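Local coordinates for bromodomain factor 2 protein (Trypanosoma cruzi, PDB 6NIM) that probably binds acetylated lysines, as bromodomains do, and so would read acetylation marks in Trypanosoma cruzi, at residues 27-32 against 94-99; 45-50 against 84-89; 52-57 against 77-82. All coordinates share one frame; numbering follows the deposited sequence.

Contact 1: 27-32 against 94-99; sequences DKLKMF and HQQALS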
loop_
_atom_site.group_PDB
_atom_site.type_symbol
_atom_site.label_atom_id
_atom_site.label_comp_id
_atom_site.label_asym_id
_atom_site.label_seq_id
_atom_site.Cartn_x
_atom_site.Cartn_y
_atom_site.Cartn_z
ATOM N N ASP A 27 0.701 8.198 -19.298
ATOM C CA ASP A 27 -0.105 9.131 -18.470
ATOM C C ASP A 27 -0.698 10.235 -19.372
ATOM O O ASP A 27 -0.194 11.337 -19.369
ATOM C CB ASP A 27 0.737 9.702 -17.325
ATOM C CG ASP A 27 0.010 10.667 -16.403
ATOM O OD1 ASP A 27 -1.238 10.847 -16.558
ATOM O OD2 ASP A 27 0.686 11.271 -15.558
ATOM N N LYS A 28 -1.801 9.966 -20.060
ATOM C CA LYS A 28 -2.356 10.892 -21.096
ATOM C C LYS A 28 -2.857 12.173 -20.433
ATOM O O LYS A 28 -2.598 13.261 -20.989
ATOM C CB LYS A 28 -3.481 10.212 -21.880
ATOM C CG LYS A 28 -3.095 8.881 -22.500
ATOM C CD LYS A 28 -2.105 8.966 -23.644
ATOM C CE LYS A 28 -0.680 9.234 -23.202
ATOM N NZ LYS A 28 0.291 8.707 -24.182
ATOM N N LEU A 29 -3.461 12.068 -19.250
ATOM C CA LEU A 29 -3.971 13.231 -18.482
ATOM C C LEU A 29 -2.820 14.008 -17.819
ATOM O O LEU A 29 -3.069 15.086 -17.296
ATOM C CB LEU A 29 -5.010 12.737 -17.478
ATOM C CG LEU A 29 -6.307 12.232 -18.102
ATOM C CD1 LEU A 29 -7.177 11.541 -17.057
ATOM C CD2 LEU A 29 -7.080 13.384 -18.748
ATOM N N LYS A 30 -1.604 13.474 -17.806
ATOM C CA LYS A 30 -0.444 14.054 -17.087
ATOM C C LYS A 30 -0.760 14.236 -15.591
ATOM O O LYS A 30 -0.266 15.195 -14.951
ATOM C CB LYS A 30 -0.057 15.366 -17.769
ATOM C CG LYS A 30 0.218 15.235 -19.254
ATOM C CD LYS A 30 0.810 16.510 -19.829
ATOM C CE LYS A 30 0.820 16.486 -21.337
ATOM N NZ LYS A 30 1.731 15.439 -21.846
ATOM N N MET A 31 -1.557 13.336 -15.025
ATOM C CA MET A 31 -2.069 13.471 -13.646
ATOM C C MET A 31 -1.040 12.916 -12.648
ATOM O O MET A 31 -1.198 13.119 -11.438
ATOM C CB MET A 31 -3.407 12.736 -13.520
ATOM C CG MET A 31 -3.297 11.260 -13.766
ATOM S SD MET A 31 -4.895 10.409 -13.669
ATOM C CE MET A 31 -5.174 10.417 -11.897
ATOM N N PHE A 32 0.007 12.251 -13.139
ATOM C CA PHE A 32 1.051 11.613 -12.302
ATOM C C PHE A 32 2.430 12.257 -12.545
ATOM O O PHE A 32 3.415 11.779 -11.969
ATOM C CB PHE A 32 1.141 10.119 -12.626
ATOM C CG PHE A 32 -0.090 9.290 -12.357
ATOM C CD1 PHE A 32 -0.700 9.281 -11.108
ATOM C CD2 PHE A 32 -0.634 8.508 -13.369
ATOM C CE1 PHE A 32 -1.816 8.496 -10.871
ATOM C CE2 PHE A 32 -1.740 7.711 -13.122
ATOM C CZ PHE A 32 -2.330 7.710 -11.883
ATOM N N HIS A 94 -10.067 9.260 -12.122
ATOM C CA HIS A 94 -10.277 7.978 -11.417
ATOM C C HIS A 94 -10.137 6.810 -12.396
ATOM O O HIS A 94 -9.544 5.766 -12.030
ATOM C CB HIS A 94 -11.623 7.977 -10.710
ATOM C CG HIS A 94 -11.867 6.749 -9.886
ATOM N ND1 HIS A 94 -11.678 6.742 -8.521
ATOM C CD2 HIS A 94 -12.346 5.526 -10.207
ATOM C CE1 HIS A 94 -11.992 5.575 -8.030
ATOM N NE2 HIS A 94 -12.418 4.790 -9.051
ATOM N N GLN A 95 -10.668 6.971 -13.609
ATOM C CA GLN A 95 -10.671 5.891 -14.609
ATOM C C GLN A 95 -9.242 5.635 -15.101
ATOM O O GLN A 95 -8.892 4.482 -15.216
ATOM C CB GLN A 95 -11.576 6.201 -15.796
ATOM C CG GLN A 95 -11.815 4.958 -16.634
ATOM C CD GLN A 95 -12.804 5.202 -17.734
ATOM O OE1 GLN A 95 -12.406 5.462 -18.869
ATOM N NE2 GLN A 95 -14.082 5.228 -17.359
ATOM N N GLN A 96 -8.442 6.681 -15.370
ATOM C CA GLN A 96 -7.032 6.458 -15.777
ATOM C C GLN A 96 -6.282 5.733 -14.649
ATOM O O GLN A 96 -5.474 4.851 -14.935
ATOM C CB GLN A 96 -6.304 7.737 -16.179
ATOM C CG GLN A 96 -4.985 7.397 -16.872
ATOM C CD GLN A 96 -4.159 8.622 -17.170
ATOM O OE1 GLN A 96 -4.458 9.380 -18.086
ATOM N NE2 GLN A 96 -3.098 8.792 -16.407
ATOM N N ALA A 97 -6.582 6.076 -13.408
ATOM C CA ALA A 97 -5.927 5.439 -12.248
ATOM C C ALA A 97 -6.350 3.971 -12.167
ATOM O O ALA A 97 -5.492 3.151 -11.831
ATOM C CB ALA A 97 -6.249 6.216 -11.021
ATOM N N LEU A 98 -7.596 3.634 -12.501
ATOM C CA LEU A 98 -8.044 2.209 -12.562
ATOM C C LEU A 98 -7.211 1.463 -13.588
ATOM O O LEU A 98 -6.762 0.346 -13.317
ATOM C CB LEU A 98 -9.520 2.115 -12.956
ATOM C CG LEU A 98 -10.580 2.318 -11.879
ATOM C CD1 LEU A 98 -11.953 2.179 -12.525
ATOM C CD2 LEU A 98 -10.437 1.315 -10.728
ATOM N N SER A 99 -7.028 2.087 -14.758
ATOM C CA SER A 99 -6.254 1.512 -15.872
ATOM C C SER A 99 -4.820 1.290 -15.373
ATOM O O SER A 99 -4.247 0.191 -15.560
ATOM C CB SER A 99 -6.328 2.416 -17.071
ATOM O OG SER A 99 -5.379 2.002 -18.010
#
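Q96 reaches out from helix 92-110 into the loop at 27-32, and its amide does most of the joining. Its CB lies 3.9 Å from M31 SD, with L29 CD1 also beside it. From there the chain runs out extended, CG anti to the backbone N (chi1 -167°), and this carries the amide past L29, M31 and F32, whose side chains point the other way, toward the helix. CD comes near D27 OD1 and K28 N. OE1 takes L29 N at 3.1 Å, in the carbonyl plane and on a lone pair. NE2 gives a nearly straight bond to D27 OD1, 2.8 Å long (169° at the hydrogen). That acceptor lies in the amide plane of Q96, yet NE2 comes in above the carboxylate plane of D27; the amide and carboxylate planes stand 83° apart. With both ends of the amide taken, its flip is settled.

This is the start of the ZA loop of the bromodomain fold, just after helix 13-26, here pinned to the last helix of the bundle. D27 opens a type I turn to K30, and its carboxylate ties down the backbone just beyond it: OD1 also accepts from M31 N at 2.9 Å, on its syn side, while OD2 accepts from F32 N at 2.7 Å. M31 CG lies over the centre of one face of the F32 ring and also touches Q96 NE2. The ring meets NE2 obliquely and turns its edge to A97 CA, and F32 CZ is 4.3 Å from A97 CB. F100, M79 and A83 also touch F32.

Contact 2: 45-50 against 84-89; sequences HKVINY and LEYNAK. With SO4 (sulfate ion), chain C.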
loop_
_atom_site.group_PDB
_atom_site.type_symbol
_atom_site.label_atom_id
_atom_site.label_comp_id
_atom_site.label_asym_id
_atom_site.label_seq_id
_atom_site.Cartn_x
_atom_site.Cartn_y
_atom_site.Cartn_z
ATOM N N HIS A 45 -3.829 17.383 0.567
ATOM C CA HIS A 45 -3.019 16.935 1.739
ATOM C C HIS A 45 -3.913 16.482 2.905
ATOM O O HIS A 45 -3.417 15.735 3.753
ATOM C CB HIS A 45 -2.029 18.022 2.171
ATOM C CG HIS A 45 -2.668 19.117 2.955
ATOM N ND1 HIS A 45 -3.617 19.957 2.409
ATOM C CD2 HIS A 45 -2.529 19.483 4.249
ATOM C CE1 HIS A 45 -4.024 20.814 3.328
ATOM N NE2 HIS A 45 -3.377 20.536 4.466
ATOM N N LYS A 46 -5.170 16.924 2.979
ATOM C CA LYS A 46 -6.134 16.456 4.006
ATOM C C LYS A 46 -6.524 15.000 3.709
ATOM O O LYS A 46 -6.672 14.233 4.657
ATOM C CB LYS A 46 -7.353 17.384 4.055
ATOM N N VAL A 47 -6.714 14.650 2.435
ATOM C CA VAL A 47 -7.207 13.308 2.002
ATOM C C VAL A 47 -6.016 12.342 1.947
ATOM O O VAL A 47 -6.162 11.161 2.319
ATOM C CB VAL A 47 -7.901 13.427 0.630
ATOM C CG1 VAL A 47 -8.495 12.101 0.175
ATOM C CG2 VAL A 47 -8.963 14.525 0.633
ATOM N N ILE A 48 -4.880 12.820 1.444
ATOM C CA ILE A 48 -3.741 11.950 1.026
ATOM C C ILE A 48 -2.545 12.187 1.957
ATOM O O ILE A 48 -1.982 13.302 1.897
ATOM C CB ILE A 48 -3.407 12.247 -0.446
ATOM C CG1 ILE A 48 -4.585 11.911 -1.370
ATOM C CG2 ILE A 48 -2.134 11.526 -0.870
ATOM C CD1 ILE A 48 -5.085 10.502 -1.239
ATOM N N ASN A 49 -2.165 11.155 2.711
ATOM C CA ASN A 49 -1.097 11.156 3.751
ATOM C C ASN A 49 0.288 10.913 3.128
ATOM O O ASN A 49 1.277 11.295 3.754
ATOM C CB ASN A 49 -1.319 10.044 4.780
ATOM C CG ASN A 49 -2.462 10.336 5.730
ATOM O OD1 ASN A 49 -2.893 11.483 5.861
ATOM N ND2 ASN A 49 -2.964 9.300 6.386
ATOM N N TYR A 50 0.350 10.270 1.957
ATOM C CA TYR A 50 1.595 9.743 1.347
ATOM C C TYR A 50 1.660 10.177 -0.112
ATOM O O TYR A 50 1.614 9.352 -1.019
ATOM C CB TYR A 50 1.617 8.224 1.444
ATOM C CG TYR A 50 1.502 7.648 2.831
ATOM C CD1 TYR A 50 2.394 7.999 3.834
ATOM C CD2 TYR A 50 0.537 6.697 3.117
ATOM C CE1 TYR A 50 2.313 7.434 5.097
ATOM C CE2 TYR A 50 0.440 6.124 4.372
ATOM C CZ TYR A 50 1.329 6.496 5.364
ATOM O OH TYR A 50 1.222 5.913 6.594
ATOM N N LEU A 84 -6.865 6.931 -6.960
ATOM C CA LEU A 84 -8.133 6.157 -6.805
ATOM C C LEU A 84 -8.893 6.651 -5.565
ATOM O O LEU A 84 -10.141 6.779 -5.656
ATOM C CB LEU A 84 -7.825 4.662 -6.750
ATOM C CG LEU A 84 -7.471 4.083 -8.113
ATOM C CD1 LEU A 84 -6.882 2.704 -7.978
ATOM C CD2 LEU A 84 -8.685 4.116 -9.060
ATOM N N GLU A 85 -8.190 6.997 -4.483
ATOM C CA GLU A 85 -8.852 7.535 -3.259
ATOM C C GLU A 85 -9.366 8.958 -3.505
ATOM O O GLU A 85 -10.487 9.285 -3.070
ATOM C CB GLU A 85 -7.906 7.592 -2.053
ATOM C CG GLU A 85 -7.392 6.261 -1.568
ATOM C CD GLU A 85 -6.199 6.377 -0.612
ATOM O OE1 GLU A 85 -6.238 7.267 0.276
ATOM O OE2 GLU A 85 -5.212 5.599 -0.759
ATOM N N TYR A 86 -8.540 9.821 -4.084
ATOM C CA TYR A 86 -8.820 11.272 -4.152
ATOM C C TYR A 86 -9.853 11.586 -5.230
ATOM O O TYR A 86 -10.715 12.447 -4.965
ATOM C CB TYR A 86 -7.545 12.097 -4.387
ATOM C CG TYR A 86 -7.856 13.562 -4.413
ATOM C CD1 TYR A 86 -8.083 14.247 -3.230
ATOM C CD2 TYR A 86 -8.038 14.236 -5.618
ATOM C CE1 TYR A 86 -8.411 15.595 -3.240
ATOM C CE2 TYR A 86 -8.344 15.590 -5.640
ATOM C CZ TYR A 86 -8.549 16.262 -4.440
ATOM O OH TYR A 86 -8.891 17.588 -4.448
ATOM N N ASN A 87 -9.774 10.936 -6.392
ATOM C CA ASN A 87 -10.667 11.236 -7.543
ATOM C C ASN A 87 -11.921 10.377 -7.407
ATOM O O ASN A 87 -11.805 9.183 -7.114
ATOM C CB ASN A 87 -9.926 11.040 -8.863
ATOM C CG ASN A 87 -8.766 12.003 -9.005
ATOM O OD1 ASN A 87 -8.969 13.200 -9.228
ATOM N ND2 ASN A 87 -7.554 11.486 -8.868
ATOM N N ALA A 88 -13.102 10.989 -7.533
ATOM C CA ALA A 88 -14.388 10.284 -7.407
ATOM C C ALA A 88 -14.569 9.280 -8.556
ATOM O O ALA A 88 -14.227 9.572 -9.712
ATOM C CB ALA A 88 -15.500 11.305 -7.362
ATOM N N LYS A 89 -15.130 8.112 -8.240
ATOM C CA LYS A 89 -15.483 7.113 -9.255
ATOM C C LYS A 89 -16.389 7.811 -10.257
ATOM O O LYS A 89 -17.348 8.526 -9.853
ATOM C CB LYS A 89 -16.145 5.868 -8.642
ATOM C CG LYS A 89 -16.309 4.716 -9.619
ATOM C CD LYS A 89 -16.691 3.383 -8.960
ATOM C CE LYS A 89 -16.824 2.232 -9.933
ATOM N NZ LYS A 89 -15.609 2.011 -10.764
HETATM S S SO4 C . -16.237 7.403 -4.824
HETATM O O1 SO4 C . -15.924 7.960 -3.537
HETATM O O2 SO4 C . -17.306 8.161 -5.416
HETATM O O3 SO4 C . -15.078 7.468 -5.673
HETATM O O4 SO4 C . -16.624 6.018 -4.670
HETATM O O HOH W 1 -4.408 8.610 2.406
#
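V47 and I48, in the short ZA-loop helix 44-47 and just past its end, face E85 and Y86 where helix 69-86 runs out into the BC loop; in bromodomains these two loops frame the acetyl-lysine pocket. V47 stands at the rim of the Y86 ring, its CB in the ring plane and 4.0 Å from Y86 CD1, with both methyls about as close to that carbon. The two side chains cross at about a right angle. I48 bends at chi2 (-55°), bringing CD1 to 3.8 Å from E85 OE1 and near E85 CB, while its CG1 packs on Y86 CB. No direct hydrogen bond spans the gap. Instead a water donates to V47 O and to E85 OE1, each at 3.1 Å, and accepts only weakly from N49 N. Farther along, K89 N holds O3 of a sulfate, probably from the crystallisation liquor, at 2.6 Å. The hydroxyl of Y86 bonds to D43, which ties the end of helix 69-86 to the loop a second time. I48 also leans on N82 of that helix, L84 packs against helix 92-110, and A119 of the second subunit lies against E85.

Contact 3: 52-57 against 77-82; sequences VDLSTI and AQMIAN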
loop_
_atom_site.group_PDB
_atom_site.type_symbol
_atom_site.label_atom_id
_atom_site.label_comp_id
_atom_site.label_asym_id
_atom_site.label_seq_id
_atom_site.Cartn_x
_atom_site.Cartn_y
_atom_site.Cartn_z
ATOM N N VAL A 52 2.993 11.084 -3.692
ATOM C CA VAL A 52 4.142 10.655 -4.527
ATOM C C VAL A 52 3.708 10.812 -5.981
ATOM O O VAL A 52 2.495 10.673 -6.290
ATOM C CB VAL A 52 4.597 9.232 -4.165
ATOM C CG1 VAL A 52 3.485 8.222 -4.335
ATOM C CG2 VAL A 52 5.835 8.803 -4.945
ATOM N N ASP A 53 4.658 11.095 -6.853
ATOM C CA ASP A 53 4.394 11.360 -8.287
ATOM C C ASP A 53 5.611 10.815 -9.059
ATOM O O ASP A 53 6.630 10.507 -8.389
ATOM C CB ASP A 53 4.173 12.839 -8.543
ATOM C CG ASP A 53 5.453 13.575 -8.218
ATOM O OD1 ASP A 53 5.703 13.775 -7.003
ATOM O OD2 ASP A 53 6.218 13.793 -9.158
ATOM N N LEU A 54 5.502 10.659 -10.385
ATOM C CA LEU A 54 6.570 10.053 -11.224
ATOM C C LEU A 54 7.866 10.883 -11.162
ATOM O O LEU A 54 8.940 10.261 -11.198
ATOM C CB LEU A 54 6.085 9.898 -12.666
ATOM C CG LEU A 54 4.969 8.854 -12.862
ATOM C CD1 LEU A 54 4.446 8.935 -14.295
ATOM C CD2 LEU A 54 5.466 7.461 -12.519
ATOM N N SER A 55 7.790 12.212 -11.069
ATOM C CA SER A 55 9.006 13.075 -11.017
ATOM C C SER A 55 9.743 12.785 -9.716
ATOM O O SER A 55 10.975 12.568 -9.732
ATOM C CB SER A 55 8.692 14.550 -11.166
ATOM O OG SER A 55 8.349 14.838 -12.502
ATOM N N THR A 56 9.013 12.696 -8.615
ATOM C CA THR A 56 9.567 12.426 -7.269
ATOM C C THR A 56 10.169 11.015 -7.273
ATOM O O THR A 56 11.277 10.803 -6.690
ATOM C CB THR A 56 8.505 12.589 -6.166
ATOM O OG1 THR A 56 8.043 13.947 -6.171
ATOM C CG2 THR A 56 9.049 12.228 -4.799
ATOM N N ILE A 57 9.461 10.029 -7.846
ATOM C CA ILE A 57 9.989 8.643 -7.869
ATOM C C ILE A 57 11.273 8.597 -8.733
ATOM O O ILE A 57 12.232 7.929 -8.331
ATOM C CB ILE A 57 8.909 7.668 -8.366
ATOM C CG1 ILE A 57 7.749 7.558 -7.360
ATOM C CG2 ILE A 57 9.551 6.322 -8.672
ATOM C CD1 ILE A 57 6.510 6.893 -7.928
ATOM N N ALA A 77 2.665 2.093 -6.925
ATOM C CA ALA A 77 1.353 1.612 -6.414
ATOM C C ALA A 77 0.732 2.694 -5.517
ATOM O O ALA A 77 -0.494 3.015 -5.627
ATOM C CB ALA A 77 1.558 0.303 -5.699
ATOM N N GLN A 78 1.531 3.335 -4.653
ATOM C CA GLN A 78 0.978 4.333 -3.700
ATOM C C GLN A 78 0.465 5.536 -4.485
ATOM O O GLN A 78 -0.602 6.077 -4.154
ATOM C CB GLN A 78 2.014 4.775 -2.655
ATOM C CG GLN A 78 1.447 5.826 -1.711
ATOM C CD GLN A 78 0.444 5.185 -0.803
ATOM O OE1 GLN A 78 0.814 4.276 -0.066
ATOM N NE2 GLN A 78 -0.811 5.636 -0.862
ATOM N N MET A 79 1.202 5.944 -5.509
ATOM C CA MET A 79 0.804 7.035 -6.430
ATOM C C MET A 79 -0.563 6.716 -7.036
ATOM O O MET A 79 -1.440 7.600 -7.091
ATOM C CB MET A 79 1.843 7.175 -7.544
ATOM C CG MET A 79 1.521 8.275 -8.525
ATOM S SD MET A 79 2.708 8.191 -9.887
ATOM C CE MET A 79 2.133 6.761 -10.790
ATOM N N ILE A 80 -0.736 5.498 -7.521
ATOM C CA ILE A 80 -2.014 5.085 -8.179
ATOM C C ILE A 80 -3.115 5.058 -7.112
ATOM O O ILE A 80 -4.211 5.552 -7.390
ATOM C CB ILE A 80 -1.821 3.731 -8.889
ATOM C CG1 ILE A 80 -0.805 3.863 -10.042
ATOM C CG2 ILE A 80 -3.152 3.176 -9.362
ATOM C CD1 ILE A 80 -0.348 2.580 -10.633
ATOM N N ALA A 81 -2.862 4.450 -5.942
ATOM C CA ALA A 81 -3.865 4.367 -4.846
ATOM C C ALA A 81 -4.322 5.779 -4.469
ATOM O O ALA A 81 -5.526 5.998 -4.264
ATOM C CB ALA A 81 -3.274 3.608 -3.654
ATOM N N ASN A 82 -3.394 6.737 -4.414
ATOM C CA ASN A 82 -3.712 8.137 -4.042
ATOM C C ASN A 82 -4.799 8.659 -4.989
ATOM O O ASN A 82 -5.759 9.320 -4.531
ATOM C CB ASN A 82 -2.452 9.004 -4.036
ATOM C CG ASN A 82 -1.489 8.686 -2.904
ATOM O OD1 ASN A 82 -1.830 7.996 -1.943
ATOM N ND2 ASN A 82 -0.275 9.217 -2.997
HETATM O O HOH W 2 0.035 11.897 -4.804
#
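V52 and M79 carry the apolar part of this buried contact. The CG1 methyl of V52, set between its own backbone N and carbonyl carbon (chi1 59°), presses against the helix backbone, 3.4 Å from M79 N, and also meets M79 CB. M79 answers by running along the other chain: its CG lies 3.4 Å from V52 O, and the thioether crosses L54 at about a right angle, with SD 3.8 Å from L54 CG and CE 3.8 Å from L54 CD2. I57 CD1 is a looser neighbour of the sulfur.

The polar link across the contact runs through a water, which accepts from V52 N at 3.3 Å and from N82 ND2 at 3.2 Å. That amide nitrogen also donates to Y50 O, and its partner OD1 takes Q78 NE2 at 2.8 Å from 38° above the carbonyl plane, so the N82 amide is held at both ends.

Capping belongs to the 52-57 side alone. D53 is the N-cap of helix 54-62: its OD2 accepts from T56 N at 3.1 Å and, weakly, from S55 N. Here the ZA loop ends and its following helix settles on helix 69-86, the A-against-B packing of the left-handed four-helix bundle that defines bromodomains.

Contact 3 lies in the middle of the domain, its centre about 3 Å from that of the chain, whereas contacts 1 and 2 sit farther out, at about 10 and 14 Å, and are only partly buried. Chemistry follows place: sulfur and methyl packing inside, a direct amide and carboxylate network in contact 1, and a ring edge in contact 2. Contacts 2 and 3 each use a bridging water, while contact 1 bonds directly. All three fasten the loop between helix 13-26 and helix 54-62: at its start, in its second half, and where it passes into helix 54-62. Contacts 2 and 3 share helix 69-86; F32 O to L54 N ties 1 to 3, and H94 ND1 to N87 O ties 1 to 2.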